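Hemolysin activator protein CdiB (Acinetobacter baumannii ACICU, PDB 6WIL) probably exports its partner toxin, a CdiA-type contact-dependent growth inhibition protein, across the outer membrane as a two-partner secretion transporter of the Omp85 superfamily. Local coordinates at residues A[434-445]-A[475-486]. Numbering follows the deposited sequence.
Sequences AQYRLNWRGQYA and DNGQYVQQEISL. With C8E ((hydroxyethyloxy)tri(ethyloxy)octane), chain D.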
ATOM      1  N   ALA A 434     -19.218   5.301 -12.746  1.00 41.45           N
ATOM      2  CA  ALA A 434     -18.703   3.940 -12.759  1.00 44.96           C
ATOM      3  C   ALA A 434     -17.274   3.941 -12.238  1.00 35.76           C
ATOM      4  O   ALA A 434     -16.643   4.990 -12.095  1.00 41.08           O
ATOM      5  CB  ALA A 434     -18.768   3.329 -14.163  1.00 49.19           C
ATOM      6  N   GLN A 435     -16.764   2.744 -11.963  1.00 42.35           N
ATOM      7  CA  GLN A 435     -15.397   2.559 -11.500  1.00 55.81           C
ATOM      8  C   GLN A 435     -14.766   1.398 -12.253  1.00 41.54           C
ATOM      9  O   GLN A 435     -15.422   0.383 -12.502  1.00 45.45           O
ATOM     10  CB  GLN A 435     -15.348   2.291  -9.988  1.00 46.11           C
ATOM     11  CG  GLN A 435     -14.038   2.684  -9.323  1.00 56.72           C
ATOM     12  CD  GLN A 435     -14.092   4.069  -8.709  1.00 65.52           C
ATOM     13  OE1 GLN A 435     -15.165   4.657  -8.572  1.00 79.30           O
ATOM     14  NE2 GLN A 435     -12.933   4.596  -8.329  1.00 68.57           N
ATOM     15  N   TYR A 436     -13.501   1.554 -12.627  1.00 46.67           N
ATOM     16  CA  TYR A 436     -12.741   0.494 -13.276  1.00 49.88           C
ATOM     17  C   TYR A 436     -11.606   0.058 -12.363  1.00 43.56           C
ATOM     18  O   TYR A 436     -10.915   0.894 -11.773  1.00 47.99           O
ATOM     19  CB  TYR A 436     -12.179   0.944 -14.628  1.00 43.98           C
ATOM     20  CG  TYR A 436     -11.155  -0.010 -15.202  1.00 32.44           C
ATOM     21  CD1 TYR A 436     -11.546  -1.158 -15.877  1.00 39.52           C
ATOM     22  CD2 TYR A 436      -9.796   0.237 -15.063  1.00 36.28           C
ATOM     23  CE1 TYR A 436     -10.610  -2.031 -16.398  1.00 51.32           C
ATOM     24  CE2 TYR A 436      -8.855  -0.628 -15.580  1.00 45.21           C
ATOM     25  CZ  TYR A 436      -9.266  -1.759 -16.248  1.00 49.61           C
ATOM     26  OH  TYR A 436      -8.328  -2.621 -16.764  1.00 47.37           O
ATOM     27  N   ARG A 437     -11.407  -1.255 -12.263  1.00 51.06           N
ATOM     28  CA  ARG A 437     -10.426  -1.816 -11.346  1.00 52.80           C
ATOM     29  C   ARG A 437      -9.616  -2.899 -12.042  1.00 51.46           C
ATOM     30  O   ARG A 437     -10.188  -3.814 -12.640  1.00 48.90           O
ATOM     31  CB  ARG A 437     -11.112  -2.399 -10.108  1.00 53.77           C
ATOM     32  CG  ARG A 437     -10.158  -3.057  -9.140  1.00 69.90           C
ATOM     33  CD  ARG A 437      -9.694  -2.074  -8.092  1.00 80.13           C
ATOM     34  NE  ARG A 437      -8.787  -2.688  -7.132  1.00 87.60           N
ATOM     35  CZ  ARG A 437      -9.176  -3.504  -6.159  1.00 96.99           C
ATOM     36  NH1 ARG A 437      -8.281  -4.020  -5.329  1.00 81.05           N
ATOM     37  NH2 ARG A 437     -10.457  -3.819  -6.022  1.00 99.30           N
ATOM     38  N   LEU A 438      -8.290  -2.801 -11.944  1.00 36.24           N
ATOM     39  CA  LEU A 438      -7.386  -3.819 -12.464  1.00 48.82           C
ATOM     40  C   LEU A 438      -6.434  -4.263 -11.364  1.00 49.74           C
ATOM     41  O   LEU A 438      -5.766  -3.429 -10.744  1.00 44.16           O
ATOM     42  CB  LEU A 438      -6.590  -3.305 -13.671  1.00 61.29           C
ATOM     43  CG  LEU A 438      -5.531  -4.250 -14.254  1.00 59.63           C
ATOM     44  CD1 LEU A 438      -5.587  -4.246 -15.774  1.00 48.06           C
ATOM     45  CD2 LEU A 438      -4.129  -3.877 -13.781  1.00 49.54           C
ATOM     46  N   ASN A 439      -6.374  -5.574 -11.133  1.00 39.05           N
ATOM     47  CA  ASN A 439      -5.432  -6.186 -10.203  1.00 52.82           C
ATOM     48  C   ASN A 439      -4.507  -7.112 -10.978  1.00 51.23           C
ATOM     49  O   ASN A 439      -4.975  -7.975 -11.727  1.00 43.43           O
ATOM     50  CB  ASN A 439      -6.159  -6.975  -9.111  1.00 54.48           C
ATOM     51  CG  ASN A 439      -7.081  -6.110  -8.286  1.00 68.24           C
ATOM     52  OD1 ASN A 439      -6.776  -4.954  -8.002  1.00 64.23           O
ATOM     53  ND2 ASN A 439      -8.224  -6.667  -7.897  1.00 82.13           N
ATOM     54  N   TRP A 440      -3.201  -6.940 -10.791  1.00 45.95           N
ATOM     55  CA  TRP A 440      -2.206  -7.761 -11.465  1.00 50.64           C
ATOM     56  C   TRP A 440      -1.169  -8.242 -10.462  1.00 51.14           C
ATOM     57  O   TRP A 440      -0.633  -7.446  -9.685  1.00 47.13           O
ATOM     58  CB  TRP A 440      -1.516  -6.990 -12.590  1.00 37.77           C
ATOM     59  CG  TRP A 440      -0.436  -7.780 -13.261  1.00 56.02           C
ATOM     60  CD1 TRP A 440      -0.577  -8.615 -14.332  1.00 50.86           C
ATOM     61  CD2 TRP A 440       0.951  -7.815 -12.906  1.00 58.01           C
ATOM     62  NE1 TRP A 440       0.638  -9.164 -14.667  1.00 49.36           N
ATOM     63  CE2 TRP A 440       1.592  -8.687 -13.808  1.00 50.18           C
ATOM     64  CE3 TRP A 440       1.715  -7.191 -11.914  1.00 53.90           C
ATOM     65  CZ2 TRP A 440       2.958  -8.952 -13.746  1.00 53.73           C
ATOM     66  CZ3 TRP A 440       3.069  -7.455 -11.858  1.00 49.13           C
ATOM     67  CH2 TRP A 440       3.678  -8.327 -12.767  1.00 49.54           C
ATOM     68  N   ARG A 441      -0.881  -9.539 -10.496  1.00 40.41           N
ATOM     69  CA  ARG A 441       0.149 -10.142  -9.664  1.00 48.93           C
ATOM     70  C   ARG A 441       0.970 -11.096 -10.518  1.00 43.05           C
ATOM     71  O   ARG A 441       0.418 -11.822 -11.348  1.00 46.83           O
ATOM     72  CB  ARG A 441      -0.467 -10.882  -8.470  1.00 45.25           C
ATOM     73  CG  ARG A 441       0.520 -11.701  -7.665  1.00 55.74           C
ATOM     74  CD  ARG A 441       0.059 -11.858  -6.229  1.00 66.30           C
ATOM     75  NE  ARG A 441      -0.097 -10.566  -5.567  1.00 78.09           N
ATOM     76  CZ  ARG A 441      -0.405 -10.418  -4.283  1.00 75.58           C
ATOM     77  NH1 ARG A 441      -0.526  -9.205  -3.758  1.00 69.77           N
ATOM     78  NH2 ARG A 441      -0.583 -11.485  -3.523  1.00 77.68           N
ATOM     79  N   GLY A 442       2.279 -11.085 -10.321  1.00 41.87           N
ATOM     80  CA  GLY A 442       3.170 -11.891 -11.132  1.00 46.57           C
ATOM     81  C   GLY A 442       4.293 -12.475 -10.305  1.00 46.78           C
ATOM     82  O   GLY A 442       4.742 -11.888  -9.318  1.00 44.14           O
ATOM     83  N   GLN A 443       4.757 -13.646 -10.734  1.00 51.38           N
ATOM     84  CA  GLN A 443       5.828 -14.364 -10.062  1.00 49.28           C
ATOM     85  C   GLN A 443       6.767 -14.962 -11.099  1.00 54.98           C
ATOM     86  O   GLN A 443       6.318 -15.544 -12.090  1.00 45.32           O
ATOM     87  CB  GLN A 443       5.264 -15.465  -9.156  1.00 39.63           C
ATOM     88  CG  GLN A 443       6.280 -16.479  -8.690  1.00 33.67           C
ATOM     89  CD  GLN A 443       5.678 -17.498  -7.750  1.00 42.36           C
ATOM     90  OE1 GLN A 443       4.930 -17.147  -6.838  1.00 67.85           O
ATOM     91  NE2 GLN A 443       5.993 -18.768  -7.972  1.00 45.03           N
ATOM     92  N   TYR A 444       8.071 -14.811 -10.867  1.00 43.45           N
ATOM     93  CA  TYR A 444       9.103 -15.368 -11.736  1.00 39.11           C
ATOM     94  C   TYR A 444      10.140 -16.079 -10.880  1.00 43.97           C
ATOM     95  O   TYR A 444      10.732 -15.469  -9.983  1.00 40.96           O
ATOM     96  CB  TYR A 444       9.766 -14.281 -12.585  1.00 44.54           C
ATOM     97  CG  TYR A 444      11.062 -14.729 -13.222  1.00 60.56           C
ATOM     98  CD1 TYR A 444      11.062 -15.547 -14.346  1.00 68.64           C
ATOM     99  CD2 TYR A 444      12.286 -14.341 -12.696  1.00 64.61           C
ATOM    100  CE1 TYR A 444      12.246 -15.964 -14.927  1.00 64.70           C
ATOM    101  CE2 TYR A 444      13.473 -14.751 -13.269  1.00 73.30           C
ATOM    102  CZ  TYR A 444      13.450 -15.561 -14.383  1.00 78.05           C
ATOM    103  OH  TYR A 444      14.636 -15.965 -14.950  1.00 82.95           O
ATOM    104  N   ALA A 445      10.369 -17.358 -11.166  1.00 46.07           N
ATOM    105  CA  ALA A 445      11.327 -18.175 -10.429  1.00 56.21           C
ATOM    106  C   ALA A 445      12.457 -18.615 -11.349  1.00 67.29           C
ATOM    107  O   ALA A 445      12.211 -19.381 -12.298  1.00 58.87           O
ATOM    108  CB  ALA A 445      10.639 -19.397  -9.820  1.00 44.95           C
ATOM    109  N   ASP A 475       6.026 -22.627 -12.016  1.00 62.99           N
ATOM    110  CA  ASP A 475       7.029 -21.871 -11.272  1.00 58.37           C
ATOM    111  C   ASP A 475       6.917 -20.377 -11.557  1.00 55.37           C
ATOM    112  O   ASP A 475       7.125 -19.544 -10.664  1.00 57.51           O
ATOM    113  CB  ASP A 475       8.425 -22.386 -11.615  1.00 51.73           C
ATOM    114  CG  ASP A 475       8.859 -23.521 -10.717  1.00 71.95           C
ATOM    115  OD1 ASP A 475       8.005 -24.068  -9.987  1.00 67.07           O
ATOM    116  OD2 ASP A 475      10.063 -23.842 -10.720  1.00 71.94           O
ATOM    117  N   ASN A 476       6.590 -20.022 -12.792  1.00 51.04           N
ATOM    118  CA  ASN A 476       6.303 -18.651 -13.172  1.00 50.21           C
ATOM    119  C   ASN A 476       4.814 -18.521 -13.450  1.00 58.60           C
ATOM    120  O   ASN A 476       4.151 -19.488 -13.836  1.00 48.28           O
ATOM    121  CB  ASN A 476       7.109 -18.236 -14.406  1.00 58.32           C
ATOM    122  CG  ASN A 476       8.562 -18.642 -14.311  1.00 63.97           C
ATOM    123  OD1 ASN A 476       9.146 -18.655 -13.227  1.00 57.57           O
ATOM    124  ND2 ASN A 476       9.155 -18.989 -15.449  1.00 59.83           N
ATOM    125  N   GLY A 477       4.287 -17.324 -13.241  1.00 52.86           N
ATOM    126  CA  GLY A 477       2.864 -17.122 -13.422  1.00 46.64           C
ATOM    127  C   GLY A 477       2.488 -15.675 -13.204  1.00 52.20           C
ATOM    128  O   GLY A 477       3.250 -14.881 -12.642  1.00 45.47           O
ATOM    129  N   GLN A 478       1.289 -15.344 -13.669  1.00 44.25           N
ATOM    130  CA  GLN A 478       0.719 -14.022 -13.471  1.00 49.37           C
ATOM    131  C   GLN A 478      -0.770 -14.097 -13.763  1.00 43.63           C
ATOM    132  O   GLN A 478      -1.210 -14.907 -14.585  1.00 53.25           O
ATOM    133  CB  GLN A 478       1.389 -12.972 -14.368  1.00 41.35           C
ATOM    134  CG  GLN A 478       1.071 -13.121 -15.845  1.00 44.77           C
ATOM    135  CD  GLN A 478       1.786 -12.099 -16.710  1.00 61.32           C
ATOM    136  OE1 GLN A 478       1.594 -10.889 -16.559  1.00 51.96           O
ATOM    137  NE2 GLN A 478       2.619 -12.583 -17.626  1.00 62.32           N
ATOM    138  N   TYR A 479      -1.541 -13.267 -13.070  1.00 44.17           N
ATOM    139  CA  TYR A 479      -2.945 -13.092 -13.400  1.00 45.12           C
ATOM    140  C   TYR A 479      -3.275 -11.610 -13.461  1.00 46.54           C
ATOM    141  O   TYR A 479      -2.622 -10.782 -12.821  1.00 52.27           O
ATOM    142  CB  TYR A 479      -3.892 -13.808 -12.407  1.00 43.58           C
ATOM    143  CG  TYR A 479      -3.861 -13.342 -10.964  1.00 44.98           C
ATOM    144  CD1 TYR A 479      -4.392 -12.109 -10.588  1.00 45.48           C
ATOM    145  CD2 TYR A 479      -3.355 -14.165  -9.966  1.00 44.43           C
ATOM    146  CE1 TYR A 479      -4.378 -11.694  -9.266  1.00 47.84           C
ATOM    147  CE2 TYR A 479      -3.339 -13.760  -8.643  1.00 50.46           C
ATOM    148  CZ  TYR A 479      -3.853 -12.526  -8.298  1.00 58.13           C
ATOM    149  OH  TYR A 479      -3.840 -12.126  -6.983  1.00 58.08           O
ATOM    150  N   VAL A 480      -4.290 -11.283 -14.253  1.00 41.43           N
ATOM    151  CA  VAL A 480      -4.823  -9.932 -14.312  1.00 46.27           C
ATOM    152  C   VAL A 480      -6.332 -10.014 -14.133  1.00 48.29           C
ATOM    153  O   VAL A 480      -7.026 -10.662 -14.927  1.00 48.72           O
ATOM    154  CB  VAL A 480      -4.452  -9.209 -15.619  1.00 47.62           C
ATOM    155  CG1 VAL A 480      -4.705 -10.093 -16.829  1.00 58.34           C
ATOM    156  CG2 VAL A 480      -5.213  -7.899 -15.728  1.00 55.77           C
ATOM    157  N   GLN A 481      -6.829  -9.392 -13.073  1.00 51.27           N
ATOM    158  CA  GLN A 481      -8.254  -9.287 -12.811  1.00 42.08           C
ATOM    159  C   GLN A 481      -8.738  -7.915 -13.255  1.00 41.12           C
ATOM    160  O   GLN A 481      -8.102  -6.898 -12.961  1.00 45.68           O
ATOM    161  CB  GLN A 481      -8.552  -9.495 -11.326  1.00 47.76           C
ATOM    162  CG  GLN A 481      -8.112 -10.847 -10.790  1.00 48.36           C
ATOM    163  CD  GLN A 481      -8.083 -10.892  -9.273  1.00 55.53           C
ATOM    164  OE1 GLN A 481      -7.774  -9.898  -8.614  1.00 57.88           O
ATOM    165  NE2 GLN A 481      -8.407 -12.050  -8.714  1.00 49.87           N
ATOM    166  N   GLN A 482      -9.854  -7.888 -13.974  1.00 41.81           N
ATOM    167  CA  GLN A 482     -10.438  -6.637 -14.431  1.00 51.29           C
ATOM    168  C   GLN A 482     -11.909  -6.599 -14.058  1.00 39.14           C
ATOM    169  O   GLN A 482     -12.599  -7.622 -14.105  1.00 44.47           O
ATOM    170  CB  GLN A 482     -10.267  -6.453 -15.942  1.00 35.42           C
ATOM    171  CG  GLN A 482      -8.857  -6.067 -16.342  1.00 50.70           C
ATOM    172  CD  GLN A 482      -8.734  -5.779 -17.820  1.00 46.17           C
ATOM    173  OE1 GLN A 482      -8.601  -4.627 -18.231  1.00 46.93           O
ATOM    174  NE2 GLN A 482      -8.775  -6.828 -18.630  1.00 39.49           N
ATOM    175  N   GLU A 483     -12.386  -5.413 -13.693  1.00 31.25           N
ATOM    176  CA  GLU A 483     -13.722  -5.281 -13.136  1.00 52.67           C
ATOM    177  C   GLU A 483     -14.221  -3.859 -13.350  1.00 44.44           C
ATOM    178  O   GLU A 483     -13.456  -2.900 -13.221  1.00 43.67           O
ATOM    179  CB  GLU A 483     -13.723  -5.632 -11.643  1.00 42.92           C
ATOM    180  CG  GLU A 483     -15.011  -5.316 -10.906  1.00 49.18           C
ATOM    181  CD  GLU A 483     -14.877  -5.537  -9.413  1.00 65.94           C
ATOM    182  OE1 GLU A 483     -14.575  -6.681  -9.010  1.00 64.89           O
ATOM    183  OE2 GLU A 483     -15.049  -4.565  -8.646  1.00 58.54           O
ATOM    184  N   ILE A 484     -15.502  -3.743 -13.684  1.00 47.69           N
ATOM    185  CA  ILE A 484     -16.192  -2.466 -13.791  1.00 51.48           C
ATOM    186  C   ILE A 484     -17.423  -2.521 -12.900  1.00 46.41           C
ATOM    187  O   ILE A 484     -18.227  -3.452 -13.007  1.00 46.39           O
ATOM    188  CB  ILE A 484     -16.599  -2.151 -15.242  1.00 48.17           C
ATOM    189  CG1 ILE A 484     -15.360  -2.020 -16.127  1.00 38.42           C
ATOM    190  CG2 ILE A 484     -17.447  -0.891 -15.291  1.00 49.99           C
ATOM    191  CD1 ILE A 484     -15.655  -2.228 -17.582  1.00 37.08           C
ATOM    192  N   SER A 485     -17.569  -1.529 -12.028  1.00 43.13           N
ATOM    193  CA  SER A 485     -18.726  -1.417 -11.154  1.00 53.45           C
ATOM    194  C   SER A 485     -19.438  -0.096 -11.413  1.00 64.18           C
ATOM    195  O   SER A 485     -18.792   0.940 -11.601  1.00 56.57           O
ATOM    196  CB  SER A 485     -18.319  -1.521  -9.681  1.00 50.33           C
ATOM    197  OG  SER A 485     -17.365  -0.530  -9.345  1.00 59.69           O
ATOM    198  N   LEU A 486     -20.772  -0.147 -11.434  1.00 63.15           N
ATOM    199  CA  LEU A 486     -21.616   1.029 -11.601  1.00 68.49           C
ATOM    200  C   LEU A 486     -22.631   1.085 -10.470  1.00 70.24           C
ATOM    201  O   LEU A 486     -23.082   0.052  -9.972  1.00 61.83           O
ATOM    202  CB  LEU A 486     -22.350   1.029 -12.964  1.00 59.79           C
ATOM    203  CG  LEU A 486     -23.300  -0.104 -13.380  1.00 59.27           C
ATOM    204  CD1 LEU A 486     -24.738   0.122 -12.889  1.00 90.15           C
ATOM    205  CD2 LEU A 486     -23.265  -0.278 -14.899  1.00 73.27           C
TER
HETATM  206  C1  C8E D 603      12.161  -8.075 -12.284  1.00 84.31           C
HETATM  207  C2  C8E D 603      11.098  -9.148 -12.056  1.00 88.55           C
HETATM  208  C3  C8E D 603       9.880  -8.539 -11.363  1.00 74.36           C
HETATM  209  C4  C8E D 603       8.803  -9.608 -11.192  1.00 72.17           C
HETATM  210  C5  C8E D 603       8.220  -9.970 -12.555  1.00 75.80           C
HETATM  211  C6  C8E D 603       7.303 -11.178 -12.397  1.00 61.01           C
HETATM  212  C7  C8E D 603       6.187 -11.105 -13.435  1.00 68.29           C
HETATM  213  C8  C8E D 603       6.583 -11.904 -14.673  1.00 62.97           C
HETATM  214  O9  C8E D 603       5.644 -12.925 -14.861  1.00 81.31           O
HETATM  215  C10 C8E D 603       5.897 -13.759 -15.956  1.00 70.83           C
HETATM  216  C11 C8E D 603       4.975 -14.975 -15.888  1.00 60.35           C
HETATM  217  O12 C8E D 603       4.399 -15.198 -17.145  1.00 68.92           O
HETATM  218  C13 C8E D 603       3.734 -16.425 -17.260  1.00 64.35           C
HETATM  219  C14 C8E D 603       3.176 -16.579 -18.675  1.00 65.75           C
HETATM  220  O15 C8E D 603       2.966 -15.320 -19.252  1.00 71.16           O
HETATM  221  C16 C8E D 603       2.335 -15.365 -20.501  1.00 59.84           C
HETATM  222  C17 C8E D 603       1.690 -14.013 -20.817  1.00 68.09           C
HETATM  223  O18 C8E D 603       2.676 -13.033 -20.990  1.00 68.84           O
HETATM  224  C19 C8E D 603       2.210 -11.856 -21.588  1.00 76.24           C
HETATM  225  C20 C8E D 603       2.457 -10.663 -20.663  1.00 66.23           C
HETATM  226  O21 C8E D 603       3.817 -10.580 -20.339  1.00 65.80           O
HETATM  227  O   HOH W   1     -14.497  -1.551  -9.772  1.00 56.06           O
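Trp440 turns the NE1 edge of its indole toward the partner strand and gives its hydrogen to Gln478 OE1 at 2.7 Å, the oxygen lying in the ring plane and offering a lone pair. The benzo ring lies back toward Gly442, which, having no side chain, lets the indole settle close, with Gly442 N against one face near the rim. Gln478 suits its place by having both an acceptor for the indole and a donor: its amide, 76° from the ring, turns NE2 to ether oxygens O12 and O15 of the bound detergent, whose C7 meets the Trp440 edge. Compact, branched Val480 fits between Trp440 CD1 and Leu438, its CG2 3.7 Å from Leu438 CD1. Tyr436, with CG anti to the backbone N (chi1 168°), is long enough to reach diagonally past Ile484 and hydrogen-bond Gln482, OH to OE1 2.5 Å. On the other face Arg441 lays its CB over the Tyr479 ring, a CH-pi contact 4.1 Å from the centroid, while its NE forms a salt bridge with Asp420. Asn439 ND2 makes a weak hydrogen bond to Gln481 OE1, and Glu483 OE1 forms salt bridges with Arg464 and Arg524. The antiparallel ladder joins neighbouring strands of the 16-stranded barrel; its largely apolar, detergent-bearing face and its polar one are consistent with membrane outside and lumen within.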